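Local structure of Rho GTPase activating protein 15 (Homo sapiens, 3BYI) at residues A[98-103]-A[177-182]; A[153-158]-A[202-207]. The protein activates the GTPase activity of Rho-type G proteins, Rac1 among them, through its RhoGAP domain, the part present here, converting them to the inactive GDP-bound state. All blocks are in the same frame, centred on the assembly; numbering follows the deposited sequence.

Contact 1: residues A[98-103]-A[177-182]; sequences MFFREL and PTLLRA
The last turns of helices 89-102 and 168-180 come side by side, with the CA atoms of Arg101 and Thr178 5.5 Å apart. Arg181, just past the second helix with positive phi, reaches the carbonyl of Leu103, just past the C-terminal end of the first. Its NH1 and NH2 both bind the O of Leu103, end-on, at 3.0 and 2.9 Å. The carbonyl oxygen lies only 7° out of the guanidinium plane, and both nitrogens reach it from one face of the carbonyl plane. The Arg181 side chain leaves with CG anti to the backbone N and bends at chi3 (-66°), which carries the guanidinium to the helix end. The positive charge there would probably interact well with the helix dipole. Both helices belong to the all-helical RhoGAP domain. The exposed side chain of Arg101 is about 9 Å from that of Arg58, the predicted arginine finger. Arg101, extended from CG to NE, brings its NE and NH2 each to 3.2 Å from Thr178 OG1, but both bonds are weak, and the hydroxyl also bonds to Val174 O. Phe100 is buried. Leu179 CD2 sits over one face of its ring, toward the rim, in a CH-pi contact 4.1 Å from the centroid. Thr178 CG2 packs on Phe100 CB. Between the backbones, a water donates to both Phe100 O and Thr178 O, at 2.6 Å each.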
ATOM      1  N   MET A  98       3.610   6.017  -0.690  1.00 42.07           N
ATOM      2  CA  MET A  98       5.050   6.168  -0.434  1.00 43.74           C
ATOM      3  C   MET A  98       5.544   5.176   0.625  1.00 42.47           C
ATOM      4  O   MET A  98       6.661   4.672   0.516  1.00 43.97           O
ATOM      5  CB  MET A  98       5.384   7.608   0.023  1.00 42.64           C
ATOM      6  CG  MET A  98       6.849   7.827   0.286  1.00 45.67           C
ATOM      7  SD  MET A  98       7.341   9.514   0.687  1.00 50.68           S
ATOM      8  CE  MET A  98       7.286  10.212  -0.981  1.00 43.80           C
ATOM      9  N   PHE A  99       4.724   4.928   1.642  1.00 43.15           N
ATOM     10  CA  PHE A  99       5.027   3.934   2.668  1.00 43.77           C
ATOM     11  C   PHE A  99       5.204   2.578   2.020  1.00 43.22           C
ATOM     12  O   PHE A  99       6.220   1.919   2.216  1.00 42.41           O
ATOM     13  CB  PHE A  99       3.935   3.900   3.756  1.00 45.19           C
ATOM     14  CG  PHE A  99       4.111   2.782   4.762  1.00 44.40           C
ATOM     15  CD1 PHE A  99       5.008   2.921   5.825  1.00 41.54           C
ATOM     16  CD2 PHE A  99       3.396   1.592   4.632  1.00 41.14           C
ATOM     17  CE1 PHE A  99       5.173   1.920   6.715  1.00 39.29           C
ATOM     18  CE2 PHE A  99       3.578   0.540   5.530  1.00 37.44           C
ATOM     19  CZ  PHE A  99       4.427   0.700   6.577  1.00 41.76           C
ATOM     20  N   PHE A 100       4.244   2.175   1.195  1.00 42.85           N
ATOM     21  CA  PHE A 100       4.340   0.879   0.537  1.00 40.96           C
ATOM     22  C   PHE A 100       5.502   0.786  -0.462  1.00 43.46           C
ATOM     23  O   PHE A 100       6.163  -0.261  -0.580  1.00 43.16           O
ATOM     24  CB  PHE A 100       3.029   0.518  -0.120  1.00 44.84           C
ATOM     25  CG  PHE A 100       1.975   0.100   0.862  1.00 44.86           C
ATOM     26  CD1 PHE A 100       0.896   0.935   1.144  1.00 46.30           C
ATOM     27  CD2 PHE A 100       2.085  -1.107   1.528  1.00 40.58           C
ATOM     28  CE1 PHE A 100      -0.056   0.556   2.069  1.00 43.04           C
ATOM     29  CE2 PHE A 100       1.127  -1.511   2.425  1.00 45.09           C
ATOM     30  CZ  PHE A 100       0.053  -0.680   2.701  1.00 44.22           C
ATOM     31  N   ARG A 101       5.778   1.898  -1.153  1.00 44.72           N
ATOM     32  CA  ARG A 101       6.895   1.952  -2.100  1.00 44.13           C
ATOM     33  C   ARG A 101       8.250   1.898  -1.395  1.00 42.56           C
ATOM     34  O   ARG A 101       9.202   1.416  -1.976  1.00 40.27           O
ATOM     35  CB  ARG A 101       6.833   3.208  -3.010  1.00 45.70           C
ATOM     36  CG  ARG A 101       5.810   3.112  -4.156  1.00 49.15           C
ATOM     37  CD  ARG A 101       5.430   4.504  -4.745  1.00 55.62           C
ATOM     38  NE  ARG A 101       4.224   4.400  -5.580  1.00 66.84           N
ATOM     39  CZ  ARG A 101       3.395   5.404  -5.893  1.00 65.35           C
ATOM     40  NH1 ARG A 101       3.608   6.649  -5.481  1.00 62.65           N
ATOM     41  NH2 ARG A 101       2.332   5.160  -6.651  1.00 63.79           N
ATOM     42  N   GLU A 102       8.319   2.397  -0.162  1.00 44.62           N
ATOM     43  CA  GLU A 102       9.601   2.484   0.562  1.00 43.47           C
ATOM     44  C   GLU A 102       9.881   1.240   1.412  1.00 42.86           C
ATOM     45  O   GLU A 102      10.948   1.119   1.920  1.00 41.04           O
ATOM     46  CB  GLU A 102       9.674   3.802   1.381  1.00 41.99           C
ATOM     47  CG  GLU A 102      11.097   4.215   1.690  1.00 41.98           C
ATOM     48  CD  GLU A 102      11.207   5.594   2.266  1.00 47.12           C
ATOM     49  OE1 GLU A 102      10.291   6.416   2.074  1.00 44.95           O
ATOM     50  OE2 GLU A 102      12.229   5.847   2.937  1.00 51.17           O
ATOM     51  N   LEU A 103       8.930   0.316   1.547  1.00 42.57           N
ATOM     52  CA  LEU A 103       9.175  -0.943   2.241  1.00 43.58           C
ATOM     53  C   LEU A 103      10.361  -1.567   1.579  1.00 43.00           C
ATOM     54  O   LEU A 103      10.447  -1.500   0.388  1.00 43.90           O
ATOM     55  CB  LEU A 103       7.955  -1.850   2.095  1.00 44.15           C
ATOM     56  CG  LEU A 103       6.731  -1.447   2.923  1.00 43.79           C
ATOM     57  CD1 LEU A 103       5.576  -2.391   2.686  1.00 35.72           C
ATOM     58  CD2 LEU A 103       7.096  -1.463   4.355  1.00 36.90           C
ATOM     59  N   PRO A 177       2.070  -1.732  -9.291  1.00 46.48           N
ATOM     60  CA  PRO A 177       3.464  -1.392  -9.056  1.00 48.09           C
ATOM     61  C   PRO A 177       3.789  -1.084  -7.584  1.00 47.26           C
ATOM     62  O   PRO A 177       4.886  -1.374  -7.148  1.00 48.55           O
ATOM     63  CB  PRO A 177       3.667  -0.138  -9.925  1.00 47.92           C
ATOM     64  CG  PRO A 177       2.551  -0.131 -10.886  1.00 47.50           C
ATOM     65  CD  PRO A 177       1.416  -0.808 -10.229  1.00 46.29           C
ATOM     66  N   THR A 178       2.847  -0.474  -6.864  1.00 46.93           N
ATOM     67  CA  THR A 178       3.043  -0.061  -5.474  1.00 47.50           C
ATOM     68  C   THR A 178       3.195  -1.276  -4.526  1.00 45.62           C
ATOM     69  O   THR A 178       3.992  -1.237  -3.609  1.00 45.51           O
ATOM     70  CB  THR A 178       1.847   0.896  -5.049  1.00 49.93           C
ATOM     71  OG1 THR A 178       1.955   2.148  -5.750  1.00 46.55           O
ATOM     72  CG2 THR A 178       1.811   1.191  -3.594  1.00 41.77           C
ATOM     73  N   LEU A 179       2.445  -2.341  -4.789  1.00 45.94           N
ATOM     74  CA  LEU A 179       2.321  -3.467  -3.866  1.00 42.17           C
ATOM     75  C   LEU A 179       3.101  -4.709  -4.297  1.00 43.51           C
ATOM     76  O   LEU A 179       3.463  -5.536  -3.460  1.00 43.50           O
ATOM     77  CB  LEU A 179       0.830  -3.786  -3.669  1.00 45.85           C
ATOM     78  CG  LEU A 179      -0.057  -2.622  -3.144  1.00 41.82           C
ATOM     79  CD1 LEU A 179      -1.437  -3.072  -3.020  1.00 43.22           C
ATOM     80  CD2 LEU A 179       0.383  -2.124  -1.811  1.00 35.08           C
ATOM     81  N   LEU A 180       3.357  -4.843  -5.598  1.00 44.04           N
ATOM     82  CA  LEU A 180       4.068  -6.001  -6.139  1.00 44.92           C
ATOM     83  C   LEU A 180       5.453  -5.649  -6.713  1.00 46.17           C
ATOM     84  O   LEU A 180       6.381  -6.482  -6.703  1.00 46.49           O
ATOM     85  CB  LEU A 180       3.213  -6.682  -7.199  1.00 46.56           C
ATOM     86  CG  LEU A 180       1.935  -7.352  -6.673  1.00 47.16           C
ATOM     87  CD1 LEU A 180       0.601  -6.615  -6.966  1.00 37.58           C
ATOM     88  CD2 LEU A 180       1.887  -8.744  -7.211  1.00 35.73           C
ATOM     89  N   ARG A 181       5.620  -4.426  -7.206  1.00 49.65           N
ATOM     90  CA  ARG A 181       6.975  -3.954  -7.586  1.00 53.47           C
ATOM     91  C   ARG A 181       7.702  -4.944  -8.511  1.00 52.67           C
ATOM     92  O   ARG A 181       8.895  -5.180  -8.380  1.00 53.07           O
ATOM     93  CB  ARG A 181       7.809  -3.718  -6.313  1.00 53.09           C
ATOM     94  CG  ARG A 181       9.045  -2.824  -6.449  1.00 56.78           C
ATOM     95  CD  ARG A 181       9.831  -2.796  -5.124  1.00 49.56           C
ATOM     96  NE  ARG A 181       9.083  -2.144  -4.064  1.00 45.40           N
ATOM     97  CZ  ARG A 181       9.453  -2.077  -2.787  1.00 47.39           C
ATOM     98  NH1 ARG A 181      10.598  -2.620  -2.387  1.00 45.40           N
ATOM     99  NH2 ARG A 181       8.666  -1.448  -1.912  1.00 47.18           N
ATOM    100  N   ALA A 182       6.965  -5.486  -9.477  1.00 57.72           N
ATOM    101  CA  ALA A 182       7.440  -6.606 -10.304  1.00 57.32           C
ATOM    102  C   ALA A 182       8.048  -6.190 -11.631  1.00 54.33           C
ATOM    103  O   ALA A 182       8.506  -7.049 -12.374  1.00 51.85           O
ATOM    104  CB  ALA A 182       6.293  -7.606 -10.537  1.00 57.56           C
TER
HETATM  105  O   HOH W   1       4.748  -2.334  -1.395  1.00 30.66           O

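Contact 2: residues A[153-158]-A[202-207]; sequences HLTKIV and LMLSEY
Leu204, near the C-terminal end of helix 189-205, packs against Leu154, Thr155 and Val158 on helix 141-159. This is helix-helix packing within the all-helical RhoGAP domain, between side chains three and four residues apart on one helix and a leucine on the other. The CA atoms of Thr155 and Leu204 are the nearest across the pair, at 6.1 Å.

The apolar contacts centre on Leu204. Its CG is anti to the backbone N (chi1 -168°), which sends the branched end across to the other helix. CD1 fits between Leu154 and Thr155. It lies 3.5 Å from Leu154 CB, tighter than usual for two carbons, and just as close to the backbone N of Thr155. Val158 CG2 packs on Leu204 CG at 4.0 Å and on Leu204 CD2 at 4.1 Å, and the two side chains run antiparallel alongside each other. Leu154 and Val158 also touch helix 168-180, through Phe175 in the first case and through Thr168 and Leu171 in the second, so the same side chains join three helices.

Of the polar groups, Thr155 OG1 bonds to Gly152 O, one turn earlier on its own helix, and its methyl is left to face the partner segment. Tyr207 OH makes a weak hydrogen bond to Lys148 O, further back on helix 141-159.

The Thr155 methyl touches Tyr207 at its base, just after helix 189-205. The Thr155 side chain lies roughly perpendicular to that of Tyr207, and Thr155 CG2 rests 3.6 Å from Tyr207 CB and 3.9 Å from Tyr207 CG.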
ATOM      1  N   HIS A 153     -10.485  -1.604   2.203  1.00 44.09           N
ATOM      2  CA  HIS A 153     -10.634  -0.165   2.017  1.00 44.38           C
ATOM      3  C   HIS A 153     -10.880   0.223   0.564  1.00 44.08           C
ATOM      4  O   HIS A 153     -11.705   1.095   0.255  1.00 41.94           O
ATOM      5  CB  HIS A 153      -9.345   0.527   2.514  1.00 45.67           C
ATOM      6  CG  HIS A 153      -9.234   1.977   2.140  1.00 45.05           C
ATOM      7  ND1 HIS A 153     -10.131   2.938   2.567  1.00 49.21           N
ATOM      8  CD2 HIS A 153      -8.323   2.629   1.393  1.00 39.69           C
ATOM      9  CE1 HIS A 153      -9.767   4.121   2.099  1.00 41.43           C
ATOM     10  NE2 HIS A 153      -8.676   3.960   1.375  1.00 42.82           N
ATOM     11  N   LEU A 154     -10.094  -0.376  -0.330  1.00 46.27           N
ATOM     12  CA  LEU A 154     -10.175  -0.031  -1.741  1.00 46.05           C
ATOM     13  C   LEU A 154     -11.492  -0.455  -2.356  1.00 45.57           C
ATOM     14  O   LEU A 154     -11.944   0.170  -3.305  1.00 45.72           O
ATOM     15  CB  LEU A 154      -8.962  -0.579  -2.542  1.00 48.88           C
ATOM     16  CG  LEU A 154      -7.562  -0.020  -2.144  1.00 48.03           C
ATOM     17  CD1 LEU A 154      -6.449  -0.734  -2.918  1.00 40.85           C
ATOM     18  CD2 LEU A 154      -7.509   1.476  -2.366  1.00 36.89           C
ATOM     19  N   THR A 155     -12.125  -1.507  -1.832  1.00 46.45           N
ATOM     20  CA  THR A 155     -13.457  -1.871  -2.332  1.00 44.81           C
ATOM     21  C   THR A 155     -14.463  -0.721  -2.101  1.00 45.48           C
ATOM     22  O   THR A 155     -15.425  -0.563  -2.889  1.00 45.65           O
ATOM     23  CB  THR A 155     -14.016  -3.167  -1.748  1.00 43.82           C
ATOM     24  OG1 THR A 155     -14.352  -2.990  -0.360  1.00 46.28           O
ATOM     25  CG2 THR A 155     -13.040  -4.282  -1.923  1.00 38.21           C
ATOM     26  N   LYS A 156     -14.241   0.060  -1.047  1.00 44.12           N
ATOM     27  CA  LYS A 156     -15.095   1.216  -0.775  1.00 46.11           C
ATOM     28  C   LYS A 156     -14.850   2.388  -1.756  1.00 45.57           C
ATOM     29  O   LYS A 156     -15.732   3.213  -1.993  1.00 46.53           O
ATOM     30  CB  LYS A 156     -14.941   1.687   0.677  1.00 48.75           C
ATOM     31  CG  LYS A 156     -15.330   0.629   1.706  1.00 47.10           C
ATOM     32  CD  LYS A 156     -15.116   1.134   3.079  1.00 52.70           C
ATOM     33  CE  LYS A 156     -15.514   0.126   4.161  1.00 55.80           C
ATOM     34  NZ  LYS A 156     -15.431   0.771   5.529  1.00 61.23           N
ATOM     35  N   ILE A 157     -13.657   2.455  -2.320  1.00 44.85           N
ATOM     36  CA  ILE A 157     -13.341   3.426  -3.358  1.00 45.59           C
ATOM     37  C   ILE A 157     -14.101   3.055  -4.612  1.00 46.65           C
ATOM     38  O   ILE A 157     -14.704   3.912  -5.278  1.00 46.71           O
ATOM     39  CB  ILE A 157     -11.801   3.479  -3.637  1.00 45.45           C
ATOM     40  CG1 ILE A 157     -11.033   3.821  -2.338  1.00 45.22           C
ATOM     41  CG2 ILE A 157     -11.465   4.475  -4.768  1.00 41.86           C
ATOM     42  CD1 ILE A 157     -11.371   5.145  -1.727  1.00 43.56           C
ATOM     43  N   VAL A 158     -14.090   1.765  -4.915  1.00 45.73           N
ATOM     44  CA  VAL A 158     -14.749   1.255  -6.113  1.00 47.86           C
ATOM     45  C   VAL A 158     -16.259   1.477  -6.038  1.00 47.78           C
ATOM     46  O   VAL A 158     -16.867   1.932  -6.992  1.00 51.48           O
ATOM     47  CB  VAL A 158     -14.433  -0.279  -6.307  1.00 50.39           C
ATOM     48  CG1 VAL A 158     -15.316  -0.884  -7.433  1.00 46.43           C
ATOM     49  CG2 VAL A 158     -12.946  -0.496  -6.584  1.00 46.59           C
ATOM     50  N   LEU A 202      -7.757  -8.489  -9.234  1.00 41.88           N
ATOM     51  CA  LEU A 202      -8.479  -9.654  -8.698  1.00 40.95           C
ATOM     52  C   LEU A 202      -8.648  -9.570  -7.180  1.00 42.92           C
ATOM     53  O   LEU A 202      -9.718  -9.945  -6.639  1.00 40.18           O
ATOM     54  CB  LEU A 202      -7.775 -10.967  -9.023  1.00 41.35           C
ATOM     55  CG  LEU A 202      -8.543 -12.247  -8.653  1.00 43.51           C
ATOM     56  CD1 LEU A 202      -9.868 -12.373  -9.476  1.00 47.23           C
ATOM     57  CD2 LEU A 202      -7.655 -13.415  -8.867  1.00 40.48           C
ATOM     58  N   MET A 203      -7.603  -9.099  -6.490  1.00 41.09           N
ATOM     59  CA  MET A 203      -7.675  -8.978  -5.043  1.00 45.08           C
ATOM     60  C   MET A 203      -8.734  -7.955  -4.640  1.00 44.82           C
ATOM     61  O   MET A 203      -9.376  -8.058  -3.592  1.00 44.92           O
ATOM     62  CB  MET A 203      -6.334  -8.559  -4.439  1.00 48.18           C
ATOM     63  CG  MET A 203      -5.152  -9.456  -4.777  1.00 57.89           C
ATOM     64  SD  MET A 203      -4.954 -10.851  -3.703  1.00 67.49           S
ATOM     65  CE  MET A 203      -4.605 -10.019  -2.171  1.00 63.12           C
ATOM     66  N   LEU A 204      -8.919  -6.962  -5.498  1.00 46.22           N
ATOM     67  CA  LEU A 204      -9.924  -5.928  -5.288  1.00 45.98           C
ATOM     68  C   LEU A 204     -11.333  -6.414  -5.664  1.00 44.88           C
ATOM     69  O   LEU A 204     -12.252  -6.372  -4.840  1.00 44.01           O
ATOM     70  CB  LEU A 204      -9.567  -4.736  -6.151  1.00 48.95           C
ATOM     71  CG  LEU A 204     -10.262  -3.405  -5.951  1.00 54.20           C
ATOM     72  CD1 LEU A 204     -10.492  -3.063  -4.454  1.00 55.29           C
ATOM     73  CD2 LEU A 204      -9.356  -2.378  -6.646  1.00 49.50           C
ATOM     74  N   SER A 205     -11.493  -6.879  -6.899  1.00 42.29           N
ATOM     75  CA  SER A 205     -12.817  -7.240  -7.390  1.00 41.99           C
ATOM     76  C   SER A 205     -13.385  -8.519  -6.730  1.00 42.95           C
ATOM     77  O   SER A 205     -14.581  -8.707  -6.701  1.00 42.33           O
ATOM     78  CB  SER A 205     -12.815  -7.359  -8.924  1.00 38.96           C
ATOM     79  OG  SER A 205     -11.998  -8.435  -9.343  1.00 51.71           O
ATOM     80  N   GLU A 206     -12.527  -9.387  -6.210  1.00 41.45           N
ATOM     81  CA  GLU A 206     -12.981 -10.614  -5.559  1.00 41.67           C
ATOM     82  C   GLU A 206     -12.564 -10.642  -4.103  1.00 45.08           C
ATOM     83  O   GLU A 206     -12.366 -11.708  -3.520  1.00 45.50           O
ATOM     84  CB  GLU A 206     -12.453 -11.850  -6.282  1.00 40.20           C
ATOM     85  CG  GLU A 206     -12.914 -11.989  -7.736  1.00 42.81           C
ATOM     86  CD  GLU A 206     -14.406 -12.246  -7.895  1.00 47.89           C
ATOM     87  OE1 GLU A 206     -15.111 -12.467  -6.882  1.00 52.20           O
ATOM     88  OE2 GLU A 206     -14.880 -12.230  -9.052  1.00 53.38           O
ATOM     89  N   TYR A 207     -12.465  -9.457  -3.519  1.00 47.24           N
ATOM     90  CA  TYR A 207     -12.092  -9.282  -2.117  1.00 48.44           C
ATOM     91  C   TYR A 207     -12.835 -10.232  -1.172  1.00 48.78           C
ATOM     92  O   TYR A 207     -12.234 -10.899  -0.348  1.00 48.82           O
ATOM     93  CB  TYR A 207     -12.416  -7.845  -1.675  1.00 46.35           C
ATOM     94  CG  TYR A 207     -12.173  -7.622  -0.188  1.00 48.94           C
ATOM     95  CD1 TYR A 207     -10.883  -7.399   0.297  1.00 43.29           C
ATOM     96  CD2 TYR A 207     -13.209  -7.674   0.725  1.00 40.91           C
ATOM     97  CE1 TYR A 207     -10.642  -7.224   1.634  1.00 45.92           C
ATOM     98  CE2 TYR A 207     -12.971  -7.510   2.073  1.00 48.32           C
ATOM     99  CZ  TYR A 207     -11.680  -7.290   2.527  1.00 50.34           C
ATOM    100  OH  TYR A 207     -11.427  -7.091   3.871  1.00 53.78           O
TER

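From the N terminus, after four earlier helices, helix 89-102 supplies residues 98-103 at its end. The chain continues through helices 110-120 and 125-138 to helix 141-159, which carries residues 153-158. Helix 168-180 then returns to the first segment, so contact 1 closes a loop with 73 residues between its segments. Helix 189-205 follows, and contact 2 closes a loop of 43 residues back to helix 141-159. The segments alternate, so the two loops cross rather than nest. The centres are 18 Å apart and the nearest atoms about 6 Å apart, so the two contacts do not touch. Helix 141-159 also bridges them: Phe100 and Leu179 of contact 1 both pack on its Leu150.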